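Local coordinates for E2A dna-binding protein (PDB 2WB0) that binds single-stranded DNA and unwinds the template during adenoviral strand-displacement replication, without ATP and by way of its capacity to form multimers, at residues D20-D25 with A43-T48; F32-D37 with A83-K88; L75-Q80 with H90-C95; H113-I118 with C165-A170; I158-A163 with F185-A190. All coordinates share one frame; numbering follows the deposited sequence.

Contact 1: residues D20-D25 with A43-T48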
# COMPACT_ATOMS: atom_id res chain seq x y z
N ASP A 20 21.56 15.87 10.64
CA ASP A 20 22.12 16.81 11.63
C ASP A 20 20.99 17.80 12.01
O ASP A 20 20.67 17.93 13.18
CB ASP A 20 23.31 17.57 11.03
CG ASP A 20 24.57 16.70 10.92
OD1 ASP A 20 24.74 15.74 11.73
OD2 ASP A 20 25.37 17.02 10.02
N LYS A 21 20.39 18.44 11.01
CA LYS A 21 19.35 19.46 11.19
C LYS A 21 18.19 18.94 12.04
O LYS A 21 17.64 19.66 12.89
CB LYS A 21 18.86 19.95 9.84
CG LYS A 21 17.66 20.93 9.92
CD LYS A 21 17.39 21.55 8.57
CE LYS A 21 16.18 22.50 8.59
NZ LYS A 21 15.94 22.82 7.20
N TYR A 22 17.81 17.69 11.83
CA TYR A 22 16.70 17.10 12.57
C TYR A 22 17.09 16.27 13.79
O TYR A 22 16.26 15.54 14.34
CB TYR A 22 15.71 16.42 11.62
CG TYR A 22 15.12 17.43 10.64
CD1 TYR A 22 14.04 18.25 11.02
CD2 TYR A 22 15.66 17.58 9.37
CE1 TYR A 22 13.52 19.19 10.12
CE2 TYR A 22 15.16 18.47 8.48
CZ TYR A 22 14.10 19.28 8.85
OH TYR A 22 13.64 20.15 7.91
N HIS A 23 18.35 16.42 14.22
CA HIS A 23 18.83 15.86 15.49
C HIS A 23 18.56 14.37 15.59
O HIS A 23 18.04 13.89 16.60
CB HIS A 23 18.20 16.62 16.68
CG HIS A 23 18.27 18.10 16.51
ND1 HIS A 23 19.46 18.80 16.60
CD2 HIS A 23 17.31 19.01 16.17
CE1 HIS A 23 19.23 20.08 16.36
NE2 HIS A 23 17.94 20.23 16.08
N VAL A 24 18.86 13.63 14.51
CA VAL A 24 18.65 12.19 14.62
C VAL A 24 19.70 11.56 15.54
O VAL A 24 20.85 12.02 15.57
CB VAL A 24 18.32 11.44 13.26
CG1 VAL A 24 18.15 12.38 12.09
CG2 VAL A 24 19.23 10.22 12.97
N ASP A 25 19.26 10.54 16.28
CA ASP A 25 20.09 9.76 17.20
C ASP A 25 21.54 9.51 16.72
O ASP A 25 21.78 9.23 15.54
CB ASP A 25 19.41 8.41 17.39
CG ASP A 25 20.31 7.43 18.06
OD1 ASP A 25 20.49 7.57 19.28
OD2 ASP A 25 20.88 6.55 17.37
N ALA A 43 13.59 7.69 8.40
CA ALA A 43 12.29 7.73 9.07
C ALA A 43 12.36 8.65 10.33
O ALA A 43 11.40 9.37 10.64
CB ALA A 43 11.88 6.32 9.47
N ALA A 44 13.51 8.63 11.02
CA ALA A 44 13.72 9.50 12.21
C ALA A 44 13.76 10.99 11.82
O ALA A 44 13.21 11.85 12.52
CB ALA A 44 14.94 9.07 12.97
N VAL A 45 14.33 11.30 10.65
CA VAL A 45 14.19 12.64 10.10
C VAL A 45 12.69 13.03 9.93
O VAL A 45 12.20 14.11 10.41
CB VAL A 45 14.93 12.76 8.76
CG1 VAL A 45 14.62 14.06 8.08
CG2 VAL A 45 16.48 12.61 8.99
N CYS A 46 11.95 12.13 9.29
CA CYS A 46 10.59 12.45 8.97
C CYS A 46 9.76 12.61 10.27
O CYS A 46 8.93 13.51 10.37
CB CYS A 46 10.04 11.32 8.09
SG CYS A 46 10.79 11.30 6.44
N LYS A 47 9.94 11.68 11.22
CA LYS A 47 9.15 11.68 12.44
C LYS A 47 9.46 12.96 13.22
O LYS A 47 8.58 13.63 13.76
CB LYS A 47 9.51 10.44 13.28
CG LYS A 47 8.75 10.30 14.62
CD LYS A 47 7.21 10.14 14.40
CE LYS A 47 6.36 9.92 15.73
NZ LYS A 47 4.97 9.31 15.41
N THR A 48 10.73 13.32 13.25
CA THR A 48 11.11 14.57 13.89
C THR A 48 10.44 15.79 13.22
O THR A 48 9.88 16.66 13.94
CB THR A 48 12.68 14.72 14.02
OG1 THR A 48 13.18 13.54 14.63
CG2 THR A 48 13.06 15.87 14.91
O HOH W 1 15.49 13.81 16.35

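Contact 2: residues F32-D37 with A83-K88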
# COMPACT_ATOMS: atom_id res chain seq x y z
N PHE A 32 24.83 5.23 9.45
CA PHE A 32 24.20 5.36 8.13
C PHE A 32 25.23 5.35 6.98
O PHE A 32 26.24 6.08 7.02
CB PHE A 32 23.39 6.66 8.11
CG PHE A 32 22.60 6.84 6.87
CD1 PHE A 32 21.37 6.17 6.72
CD2 PHE A 32 23.05 7.67 5.85
CE1 PHE A 32 20.62 6.33 5.56
CE2 PHE A 32 22.31 7.85 4.69
CZ PHE A 32 21.09 7.18 4.54
N LYS A 33 24.96 4.60 5.92
CA LYS A 33 25.87 4.42 4.77
C LYS A 33 25.11 4.48 3.45
O LYS A 33 25.58 4.00 2.42
CB LYS A 33 26.63 3.06 4.85
CG LYS A 33 27.63 2.90 6.01
CD LYS A 33 28.74 4.02 6.04
CE LYS A 33 29.75 3.75 7.20
NZ LYS A 33 30.96 4.77 7.12
N LEU A 34 23.94 5.12 3.48
CA LEU A 34 23.12 5.27 2.28
C LEU A 34 22.81 3.92 1.61
O LEU A 34 22.65 3.84 0.42
CB LEU A 34 23.84 6.19 1.31
CG LEU A 34 23.17 7.32 0.54
CD1 LEU A 34 23.63 7.41 -0.97
CD2 LEU A 34 21.70 7.57 0.77
N LEU A 35 22.73 2.84 2.39
CA LEU A 35 22.49 1.54 1.82
C LEU A 35 20.98 1.28 1.74
O LEU A 35 20.23 1.86 2.51
CB LEU A 35 23.10 0.50 2.75
CG LEU A 35 24.50 -0.12 2.50
CD1 LEU A 35 25.22 0.16 1.22
CD2 LEU A 35 25.36 -0.24 3.69
N PRO A 36 20.57 0.39 0.83
CA PRO A 36 19.14 0.33 0.51
C PRO A 36 18.24 -0.07 1.70
O PRO A 36 17.13 0.42 1.77
CB PRO A 36 19.06 -0.69 -0.63
CG PRO A 36 20.45 -1.11 -1.01
CD PRO A 36 21.42 -0.31 -0.16
N ASP A 37 18.72 -0.89 2.63
CA ASP A 37 17.87 -1.27 3.80
C ASP A 37 17.98 -0.30 4.98
O ASP A 37 17.34 -0.46 6.03
CB ASP A 37 18.10 -2.76 4.24
CG ASP A 37 19.29 -2.96 5.20
OD1 ASP A 37 20.27 -2.16 5.28
OD2 ASP A 37 19.27 -4.02 5.87
N ALA A 83 21.15 12.44 -5.48
CA ALA A 83 22.56 11.98 -5.58
C ALA A 83 22.91 11.19 -6.85
O ALA A 83 24.08 10.97 -7.15
CB ALA A 83 22.86 11.14 -4.39
N GLU A 84 21.89 10.73 -7.55
CA GLU A 84 22.02 9.78 -8.64
C GLU A 84 22.65 8.45 -8.22
O GLU A 84 23.51 7.88 -8.95
CB GLU A 84 22.78 10.42 -9.80
CG GLU A 84 22.19 11.79 -10.21
CD GLU A 84 22.76 12.21 -11.55
OE1 GLU A 84 23.71 13.01 -11.55
OE2 GLU A 84 22.30 11.68 -12.57
N VAL A 85 22.25 7.97 -7.04
CA VAL A 85 22.60 6.63 -6.66
C VAL A 85 21.41 5.71 -6.85
O VAL A 85 20.32 6.11 -6.52
CB VAL A 85 23.29 6.50 -5.27
CG1 VAL A 85 23.72 7.80 -4.66
CG2 VAL A 85 22.58 5.47 -4.27
N THR A 86 21.61 4.54 -7.44
CA THR A 86 20.56 3.52 -7.53
C THR A 86 21.25 2.19 -7.20
O THR A 86 22.44 1.96 -7.61
CB THR A 86 19.96 3.44 -8.93
OG1 THR A 86 21.00 3.07 -9.82
CG2 THR A 86 19.54 4.81 -9.46
N TYR A 87 20.55 1.34 -6.45
CA TYR A 87 21.03 -0.00 -6.21
C TYR A 87 20.10 -0.89 -6.99
O TYR A 87 18.90 -0.93 -6.73
CB TYR A 87 20.96 -0.35 -4.74
CG TYR A 87 21.87 0.56 -3.87
CD1 TYR A 87 23.21 0.22 -3.60
CD2 TYR A 87 21.40 1.74 -3.32
CE1 TYR A 87 23.97 1.02 -2.78
CE2 TYR A 87 22.18 2.56 -2.54
CZ TYR A 87 23.49 2.19 -2.28
OH TYR A 87 24.31 2.99 -1.49
N LYS A 88 20.65 -1.61 -7.96
CA LYS A 88 19.82 -2.46 -8.79
C LYS A 88 19.06 -3.47 -7.94
O LYS A 88 19.61 -4.01 -6.99
CB LYS A 88 20.69 -3.16 -9.82
CG LYS A 88 19.88 -3.58 -11.03
CD LYS A 88 20.77 -3.93 -12.20
CE LYS A 88 19.84 -4.44 -13.33
NZ LYS A 88 20.53 -5.56 -14.09

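Contact 3: residues L75-Q80 with H90-C95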
# COMPACT_ATOMS: atom_id res chain seq x y z
N LEU A 75 11.59 9.52 1.29
CA LEU A 75 12.74 10.39 1.49
C LEU A 75 13.99 9.72 0.92
O LEU A 75 14.77 10.31 0.16
CB LEU A 75 12.95 10.56 2.99
CG LEU A 75 13.64 11.85 3.51
CD1 LEU A 75 14.32 11.76 4.85
CD2 LEU A 75 14.24 12.93 2.52
N GLN A 76 14.15 8.46 1.26
CA GLN A 76 15.16 7.64 0.61
C GLN A 76 15.15 7.73 -0.90
O GLN A 76 16.20 7.87 -1.53
CB GLN A 76 15.04 6.17 1.07
CG GLN A 76 16.37 5.38 0.66
CD GLN A 76 16.27 3.91 0.85
OE1 GLN A 76 17.13 3.28 1.48
NE2 GLN A 76 15.21 3.37 0.36
N ALA A 77 13.98 7.63 -1.51
CA ALA A 77 13.94 7.68 -2.94
C ALA A 77 14.39 9.05 -3.48
O ALA A 77 15.01 9.13 -4.57
CB ALA A 77 12.53 7.36 -3.42
N TYR A 78 14.03 10.11 -2.75
CA TYR A 78 14.40 11.48 -3.22
C TYR A 78 15.90 11.71 -3.06
O TYR A 78 16.55 12.27 -3.95
CB TYR A 78 13.57 12.55 -2.49
CG TYR A 78 12.23 12.71 -3.19
CD1 TYR A 78 12.16 13.23 -4.50
CD2 TYR A 78 11.06 12.39 -2.55
CE1 TYR A 78 10.92 13.37 -5.19
CE2 TYR A 78 9.78 12.52 -3.22
CZ TYR A 78 9.73 12.98 -4.53
OH TYR A 78 8.55 13.09 -5.18
N LEU A 79 16.46 11.21 -1.98
CA LEU A 79 17.89 11.29 -1.74
C LEU A 79 18.69 10.53 -2.78
O LEU A 79 19.64 11.07 -3.36
CB LEU A 79 18.20 10.72 -0.36
CG LEU A 79 18.66 11.43 0.89
CD1 LEU A 79 18.96 12.98 0.85
CD2 LEU A 79 17.78 11.04 2.04
N GLN A 80 18.26 9.31 -3.11
CA GLN A 80 18.88 8.54 -4.18
C GLN A 80 18.79 9.27 -5.53
O GLN A 80 19.80 9.39 -6.25
CB GLN A 80 18.21 7.15 -4.27
CG GLN A 80 18.63 6.27 -3.11
CD GLN A 80 18.04 4.83 -3.24
OE1 GLN A 80 17.36 4.51 -4.22
NE2 GLN A 80 18.30 3.99 -2.24
N HIS A 90 16.84 -2.90 -5.73
CA HIS A 90 16.38 -2.25 -4.50
C HIS A 90 15.61 -0.95 -4.83
O HIS A 90 16.03 0.14 -4.46
CB HIS A 90 17.55 -1.95 -3.55
CG HIS A 90 18.27 -3.20 -3.12
ND1 HIS A 90 17.95 -3.90 -1.97
CD2 HIS A 90 19.29 -3.88 -3.71
CE1 HIS A 90 18.75 -4.95 -1.87
NE2 HIS A 90 19.56 -4.98 -2.93
N GLU A 91 14.44 -1.07 -5.42
CA GLU A 91 13.67 0.15 -5.72
C GLU A 91 13.28 0.70 -4.34
O GLU A 91 12.82 -0.05 -3.54
CB GLU A 91 12.48 -0.15 -6.62
CG GLU A 91 11.73 1.08 -7.12
CD GLU A 91 10.79 1.61 -6.00
OE1 GLU A 91 10.25 0.76 -5.23
OE2 GLU A 91 10.62 2.82 -5.89
N PRO A 92 13.54 1.98 -4.05
CA PRO A 92 13.43 2.49 -2.64
C PRO A 92 12.00 2.67 -2.13
O PRO A 92 11.76 2.48 -0.92
CB PRO A 92 14.10 3.88 -2.68
CG PRO A 92 13.95 4.29 -4.17
CD PRO A 92 14.07 2.99 -4.97
N THR A 93 11.06 3.07 -2.99
CA THR A 93 9.69 3.37 -2.41
C THR A 93 8.98 2.13 -1.91
O THR A 93 8.20 2.21 -0.95
CB THR A 93 8.74 4.13 -3.38
OG1 THR A 93 8.39 3.32 -4.49
CG2 THR A 93 9.43 5.54 -3.90
N GLY A 94 9.20 1.01 -2.59
CA GLY A 94 8.50 -0.26 -2.29
C GLY A 94 7.05 -0.17 -2.72
O GLY A 94 6.20 -0.86 -2.14
N CYS A 95 6.75 0.71 -3.68
CA CYS A 95 5.39 0.97 -4.12
C CYS A 95 5.35 0.92 -5.65
O CYS A 95 6.43 0.80 -6.30
CB CYS A 95 4.93 2.39 -3.73
SG CYS A 95 4.77 2.74 -2.01
O HOH W 2 18.00 2.13 -5.51
O HOH W 3 17.06 1.39 -2.12

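Contact 4: residues H113-I118 with C165-A170. With ZN (zinc ion), chain B.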
# COMPACT_ATOMS: atom_id res chain seq x y z
N HIS A 113 -4.55 -8.35 -12.28
CA HIS A 113 -4.37 -8.84 -13.62
C HIS A 113 -4.86 -7.85 -14.65
O HIS A 113 -4.50 -7.94 -15.83
CB HIS A 113 -5.17 -10.09 -13.80
CG HIS A 113 -4.53 -11.28 -13.18
ND1 HIS A 113 -4.93 -11.80 -11.96
CD2 HIS A 113 -3.54 -12.07 -13.64
CE1 HIS A 113 -4.17 -12.85 -11.69
NE2 HIS A 113 -3.31 -13.02 -12.67
N GLY A 114 -5.72 -6.93 -14.22
CA GLY A 114 -6.36 -5.95 -15.09
C GLY A 114 -7.65 -6.47 -15.74
O GLY A 114 -8.23 -5.82 -16.62
N SER A 115 -8.10 -7.64 -15.32
CA SER A 115 -9.34 -8.22 -15.79
C SER A 115 -10.45 -8.05 -14.79
O SER A 115 -10.23 -7.91 -13.55
CB SER A 115 -9.17 -9.72 -16.10
OG SER A 115 -8.48 -10.40 -15.07
N ILE A 116 -11.64 -7.98 -15.32
CA ILE A 116 -12.74 -7.79 -14.49
C ILE A 116 -12.87 -8.94 -13.47
O ILE A 116 -12.55 -10.10 -13.80
CB ILE A 116 -14.08 -7.51 -15.26
CG1 ILE A 116 -14.99 -8.64 -15.29
CG2 ILE A 116 -14.11 -6.61 -16.49
CD1 ILE A 116 -15.85 -8.23 -14.30
N MET A 117 -13.33 -8.59 -12.26
CA MET A 117 -13.57 -9.55 -11.19
C MET A 117 -14.98 -10.16 -11.24
O MET A 117 -15.94 -9.45 -11.46
CB MET A 117 -13.30 -8.94 -9.78
CG MET A 117 -11.78 -8.48 -9.65
SD MET A 117 -11.49 -7.62 -8.03
CE MET A 117 -11.44 -9.07 -6.92
N ILE A 118 -15.04 -11.48 -11.02
CA ILE A 118 -16.27 -12.23 -11.15
C ILE A 118 -17.11 -12.17 -9.91
O ILE A 118 -16.59 -12.27 -8.80
CB ILE A 118 -15.91 -13.69 -11.49
CG1 ILE A 118 -15.05 -13.76 -12.77
CG2 ILE A 118 -17.22 -14.59 -11.57
CD1 ILE A 118 -15.78 -13.28 -13.98
N CYS A 165 -14.17 -11.96 -7.00
CA CYS A 165 -12.90 -12.68 -7.02
C CYS A 165 -12.07 -12.39 -8.31
O CYS A 165 -12.60 -11.95 -9.35
CB CYS A 165 -13.18 -14.20 -6.87
SG CYS A 165 -13.94 -14.98 -8.36
N CYS A 166 -10.76 -12.64 -8.24
CA CYS A 166 -9.87 -12.61 -9.42
C CYS A 166 -10.45 -13.64 -10.43
O CYS A 166 -10.95 -14.66 -9.99
CB CYS A 166 -8.50 -13.07 -8.97
SG CYS A 166 -7.39 -13.37 -10.34
N VAL A 167 -10.43 -13.39 -11.75
CA VAL A 167 -11.09 -14.40 -12.64
C VAL A 167 -10.45 -15.80 -12.54
O VAL A 167 -11.14 -16.83 -12.71
CB VAL A 167 -11.17 -13.91 -14.11
CG1 VAL A 167 -9.77 -13.75 -14.70
CG2 VAL A 167 -12.05 -14.85 -14.90
N HIS A 168 -9.17 -15.83 -12.18
CA HIS A 168 -8.44 -17.10 -12.09
C HIS A 168 -8.87 -17.90 -10.88
O HIS A 168 -8.57 -19.10 -10.81
CB HIS A 168 -6.96 -16.81 -12.04
CG HIS A 168 -6.49 -16.07 -13.25
ND1 HIS A 168 -6.06 -16.73 -14.39
CD2 HIS A 168 -6.37 -14.75 -13.51
CE1 HIS A 168 -5.71 -15.83 -15.30
NE2 HIS A 168 -5.89 -14.62 -14.79
N ASP A 169 -9.65 -17.28 -10.02
CA ASP A 169 -10.28 -17.96 -8.88
C ASP A 169 -11.72 -18.31 -9.10
O ASP A 169 -12.38 -18.71 -8.13
CB ASP A 169 -10.09 -17.10 -7.61
CG ASP A 169 -8.59 -16.89 -7.27
OD1 ASP A 169 -7.76 -17.80 -7.59
OD2 ASP A 169 -8.24 -15.82 -6.69
N ALA A 170 -12.25 -18.15 -10.33
CA ALA A 170 -13.73 -18.16 -10.49
C ALA A 170 -14.38 -19.52 -10.12
O ALA A 170 -15.52 -19.57 -9.68
CB ALA A 170 -14.15 -17.70 -11.91
ZN ZN B . -6.35 -11.28 -10.56
O HOH W 4 -10.03 -10.91 -12.88
O HOH W 5 -6.80 -12.20 -16.27

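Contact 5: residues I158-A163 with F185-A190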
# COMPACT_ATOMS: atom_id res chain seq x y z
N ILE A 158 -23.54 -14.97 7.90
CA ILE A 158 -23.70 -13.75 7.07
C ILE A 158 -23.64 -14.13 5.56
O ILE A 158 -22.76 -14.90 5.15
CB ILE A 158 -22.56 -12.71 7.40
CG1 ILE A 158 -22.36 -12.56 8.91
CG2 ILE A 158 -22.83 -11.35 6.75
CD1 ILE A 158 -20.97 -11.97 9.32
N SER A 159 -24.55 -13.60 4.73
CA SER A 159 -24.54 -13.89 3.29
C SER A 159 -24.08 -12.67 2.48
O SER A 159 -24.81 -11.68 2.35
CB SER A 159 -25.92 -14.34 2.78
OG SER A 159 -26.23 -15.66 3.21
N ASN A 160 -22.87 -12.72 1.94
CA ASN A 160 -22.42 -11.63 1.09
C ASN A 160 -22.66 -12.06 -0.35
O ASN A 160 -21.81 -12.80 -0.90
CB ASN A 160 -20.92 -11.32 1.30
CG ASN A 160 -20.62 -10.61 2.61
OD1 ASN A 160 -21.42 -9.84 3.11
ND2 ASN A 160 -19.44 -10.84 3.13
N THR A 161 -23.74 -11.60 -0.97
CA THR A 161 -24.05 -12.01 -2.35
C THR A 161 -23.40 -11.11 -3.42
O THR A 161 -23.62 -11.26 -4.63
CB THR A 161 -25.58 -12.03 -2.62
OG1 THR A 161 -26.09 -10.71 -2.45
CG2 THR A 161 -26.26 -12.99 -1.65
N ASP A 162 -22.60 -10.17 -2.96
CA ASP A 162 -21.96 -9.24 -3.86
C ASP A 162 -20.41 -9.31 -3.76
O ASP A 162 -19.74 -8.29 -3.98
CB ASP A 162 -22.47 -7.83 -3.51
CG ASP A 162 -22.00 -6.78 -4.48
OD1 ASP A 162 -21.92 -7.09 -5.72
OD2 ASP A 162 -21.69 -5.66 -4.00
N ALA A 163 -19.86 -10.49 -3.45
CA ALA A 163 -18.40 -10.67 -3.44
C ALA A 163 -17.81 -10.74 -4.85
O ALA A 163 -18.54 -10.92 -5.84
CB ALA A 163 -18.02 -11.92 -2.62
N PHE A 185 -9.50 -10.14 -3.52
CA PHE A 185 -10.87 -10.64 -3.26
C PHE A 185 -11.59 -9.59 -2.43
O PHE A 185 -11.00 -9.03 -1.45
CB PHE A 185 -10.83 -11.96 -2.48
CG PHE A 185 -12.18 -12.42 -2.07
CD1 PHE A 185 -13.00 -13.05 -3.01
CD2 PHE A 185 -12.69 -12.11 -0.79
CE1 PHE A 185 -14.30 -13.48 -2.67
CE2 PHE A 185 -13.99 -12.57 -0.44
CZ PHE A 185 -14.77 -13.23 -1.38
N PHE A 186 -12.82 -9.29 -2.79
CA PHE A 186 -13.65 -8.40 -2.00
C PHE A 186 -14.90 -9.12 -1.53
O PHE A 186 -15.66 -9.67 -2.34
CB PHE A 186 -13.99 -7.14 -2.81
CG PHE A 186 -12.76 -6.41 -3.29
CD1 PHE A 186 -11.87 -5.82 -2.36
CD2 PHE A 186 -12.51 -6.25 -4.65
CE1 PHE A 186 -10.74 -5.12 -2.76
CE2 PHE A 186 -11.36 -5.56 -5.09
CZ PHE A 186 -10.46 -5.03 -4.16
N SER A 187 -15.09 -9.18 -0.21
CA SER A 187 -16.32 -9.77 0.37
C SER A 187 -17.46 -8.88 -0.03
O SER A 187 -18.59 -9.33 -0.27
CB SER A 187 -16.26 -9.74 1.88
OG SER A 187 -15.87 -11.01 2.30
N GLU A 188 -17.16 -7.60 -0.17
CA GLU A 188 -18.22 -6.69 -0.57
C GLU A 188 -17.85 -5.72 -1.69
O GLU A 188 -17.19 -4.71 -1.47
CB GLU A 188 -18.89 -6.01 0.68
CG GLU A 188 -17.93 -5.50 1.72
CD GLU A 188 -18.36 -5.74 3.20
OE1 GLU A 188 -17.41 -6.06 3.97
OE2 GLU A 188 -19.58 -5.59 3.60
N GLY A 189 -18.31 -6.04 -2.89
CA GLY A 189 -17.86 -5.38 -4.11
C GLY A 189 -18.33 -3.94 -4.14
O GLY A 189 -17.61 -3.05 -4.58
N ALA A 190 -19.57 -3.71 -3.69
CA ALA A 190 -20.05 -2.34 -3.64
C ALA A 190 -19.19 -1.45 -2.73
O ALA A 190 -18.86 -0.31 -3.07
CB ALA A 190 -21.57 -2.30 -3.23
O HOH W 6 -21.35 -8.97 -0.72

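Contact 1: residues D20-D25 with A43-T48
Tyr-22 and Val-24 belong to the Schellman motif that ends helix 7-21, and they lay this helix end against Ala-44, Val-45 and Thr-48 of helix 40-53. Val-45 meets both of them through different branches. Its CG1 lies 3.9 Å from Tyr-22 CD2, with the two side chains crossing at about a right angle, while its CG2 comes to 3.5 Å from Val-24 CG1. This split follows from the Val-45 torsion: CG1 stands anti to the backbone N (chi1 171°) and CG2 anti to the carbonyl carbon. Ala-44 CB completes the apolar patch, 4.1 Å from Val-24 CB. In the Schellman turn His-23 has positive phi, Val-24 N returns to Met-19 O and His-23 N to Asp-20 O. The reversal puts Tyr-22 and Val-24 on the same neighbour, within the all-alpha domain of the protein. The polar part of the contact passes through Thr-48. Its hydroxyl donates to Ala-44 O one turn back (OG1 to O, 2.7 Å), and this carbonyl also takes Thr-48 N from the other face of its plane. Thr-48 CG2 approaches Tyr-22 O at 3.3 Å. A water lies 2.8 Å from Tyr-22 O and 2.6 Å from His-23 O, and also reaches Thr-48 OG1; with two protons for three acceptors, it must share them. The Tyr-22 hydroxyl looks outside the contact, to a hydrogen bond with Asn-317 OD1, and the ring also touches Leu-313 of helix 300-315.

Contact 2: residues F32-D37 with A83-K88
Pro-36 lies over one face of the Tyr-87 ring in a CH-pi contact between two loops, one joining helix 26-31 to helix 40-53 and the other leading from helix 64-83 toward strand 95-99. Pro-36 CD stands 3.6 Å from the Tyr-87 ring centroid, and the line between them is only 3° off the ring normal, so this carbon is centred over the face. Pro-36 CG is shifted toward the root of the ring, 3.6 Å from Tyr-87 CG. At the far end of the ring the hydroxyl donates a weak hydrogen bond to the backbone (Tyr-87 OH to Leu-34 O, 2.7 Å). Tyr-87 thus spans the other loop from Pro-36 to Leu-34, and Leu-35 CD1 adds a looser touch at 4.0 Å from Tyr-87 OH. Chain geometry brings the second loop here: Glu-84, with phi 60°, is the C-prime residue of the Schellman motif that closes helix 64-83, with Val-85 N returning to Gln-80 O and Glu-84 N to Ser-81 O. Val-85 then points at the first loop, where its CG1 and Leu-34 CD1 meet tip to tip at 3.7 Å. Helix 7-21 borders both loops: Trp-8 NE1 bonds Lys-33 O, and the Trp-8 side chain touches Tyr-87. Gln-38 OE1 receives both Lys-33 N and Leu-35 N, tying the first loop to the residues that follow it.

Contact 3: residues L75-Q80 with H90-C95
Gln-76, Ala-77 and Gln-80, on one side of helix 64-83, each meet the Pro-92 ring of the loop from a different direction. Ala-77 CB meets the outer corner of the ring, 3.5 Å from Pro-92 CG, tighter than usual for two carbons, and lies 3.6 Å from Thr-93 CG2. The two glutamines reach the ring by different first torsions. Gln-76 sends CG away from its own N (chi1 -165°), whereas Gln-80 has CG anti to the carbonyl carbon (chi1 -73°); both chains then run extended, and both cross Pro-92 obliquely. Gln-80 OE1 lies 3.4 Å from Pro-92 CG, and the end of Gln-76 reaches the neighbouring CB. Beyond the ring, a water accepts from Gln-80 NE2 at 2.9 Å and donates to His-90 O at 2.8 Å, linking helix and loop. The loop is fixed from within by the Glu-91 carboxylate. Its OE1 receives Gly-94 N on the syn side at 2.9 Å. Its OE2 is gripped twice: Thr-93 OG1 donates at 2.7 Å on the syn side, and Thr-93 N at 2.9 Å from above the carboxylate plane. Thr-93 OG1 in turn accepts from Cys-95 N, an ST turn leading into strand 95-99. Glu-91 O bonds Arg-222, carrying the loop toward the rest of the chain. Since no direct hydrogen bond crosses between the segments, the fit relies on van der Waals contact and bridging water, while the Glu-91 carboxylate fixes Thr-93 and Gly-94 directly and so probably steadies Pro-92 as well.

Contact 4: residues H113-I118 with C165-A170
Ser-115 OG, beside Val-167 CG1, is gripped by two waters, each 2.7 Å from it, that lead on to segment 165-170. One water donates to Ile-116 O and accepts from Val-167 N; the other lies 3.0 Å from His-168 NE2. Next to this water network is the zinc ion, bound by His-113 ND1 at 2.1 Å and Cys-166 SG at 2.3 Å, with Cys-111 and Cys-182 completing the site. Two second-shell features involve His-168. Its backbone N donates to Cys-166 SG over 3.6 Å, a bond that would tend to ease the charge on the metal-bound sulfur. Its ring lies obliquely against the His-113 ring, planes at 39°, with His-168 CD2 over the centre of the His-113 face. Cys-166 SG points to the metal because it stands anti to its backbone N (chi1 170°). Past the metal the segments become an antiparallel hydrogen-bonded pair, Ile-118 N to Cys-165 O and Cys-165 N to Ile-118 O, both 3.0 Å and in the carbonyl plane. Ile-118 CB rests on Cys-165 SG at 3.9 Å, and its CG1 on Val-167 CG2 at 3.8 Å. This pair joins the start of strand 118-124 to the end of strand 158-165; Met-117 packs on Phe-186 and Cys-165 on Phe-185 of strand 185-186, the third strand of the sheet, while Trp-331 meets the His-113 ring.

Contact 5: residues I158-A163 with F185-A190
Asp-162 holds the first turn of helix 189-206 at two points, where strand 158-165, the middle strand of a three-stranded antiparallel sheet, turns a corner. Gly-189 N donates to Asp-162 O at 2.9 Å, tilted 32° from the carbonyl plane. Ala-190 N donates to the carboxylate at 2.9 Å, meeting Asp-162 OD2 on the syn side. The carboxylate gets there because CG lies opposite the backbone N across the CA-CB bond (chi1 -173°), which turns the side chain toward the helix start; a negative group at this end would probably be favoured by the helix dipole. Its other oxygen, OD1, forms a salt bridge with Arg-164, so the two oxygens are divided between helix and strand. A water seals the corner further, accepting from Asp-162 N and donating to Ser-187 O, each at 2.8 Å. The chain just before the helix also packs on the strand. Ser-187 O lies 3.4 Å from Asn-160 CB, and the Asn-160 amide reaches the side chain of Ser-187, whose hydroxyl is bonded to His-122 of strand 118-124. His-122 also meets the Phe-185 ring edge-to-face, and its backbone pairs with Asn-160, so this one residue of the outer strand contacts Asn-160, Phe-185 and Ser-187 alike and is well placed to fix their positions. The backbone of Phe-186 pairs with Arg-164, continuing the sheet to strand 185-186. Ala-163 packs on the strand beside it: its CB touches Phe-185 CZ at 3.7 Å, and Ala-163 CA makes a CA-H...O contact of 3.1 Å with Phe-186 O.

In the fold
From the N terminus, contact 1 closes the loop from the end of helix 7-21 to helix 40-53, spanning helix 26-31. Contact 2 opens inside that loop and closes after helix 64-83, so the two cross. Contact 3 crosses contact 2 in turn and closes the short return from helix 64-83 to strand 95-99. Contacts 1 and 3 are in series yet touch, Cys-46 packing on Leu-75, while Pro-36 packs on His-90 between contacts 2 and 3. Contacts 4 and 5 lie on the opposite side of the chain's centre, contact 4 about 31 Å from contact 3 between centres. They cross each other, tying a zinc site, a three-stranded sheet and helix 189-206 together.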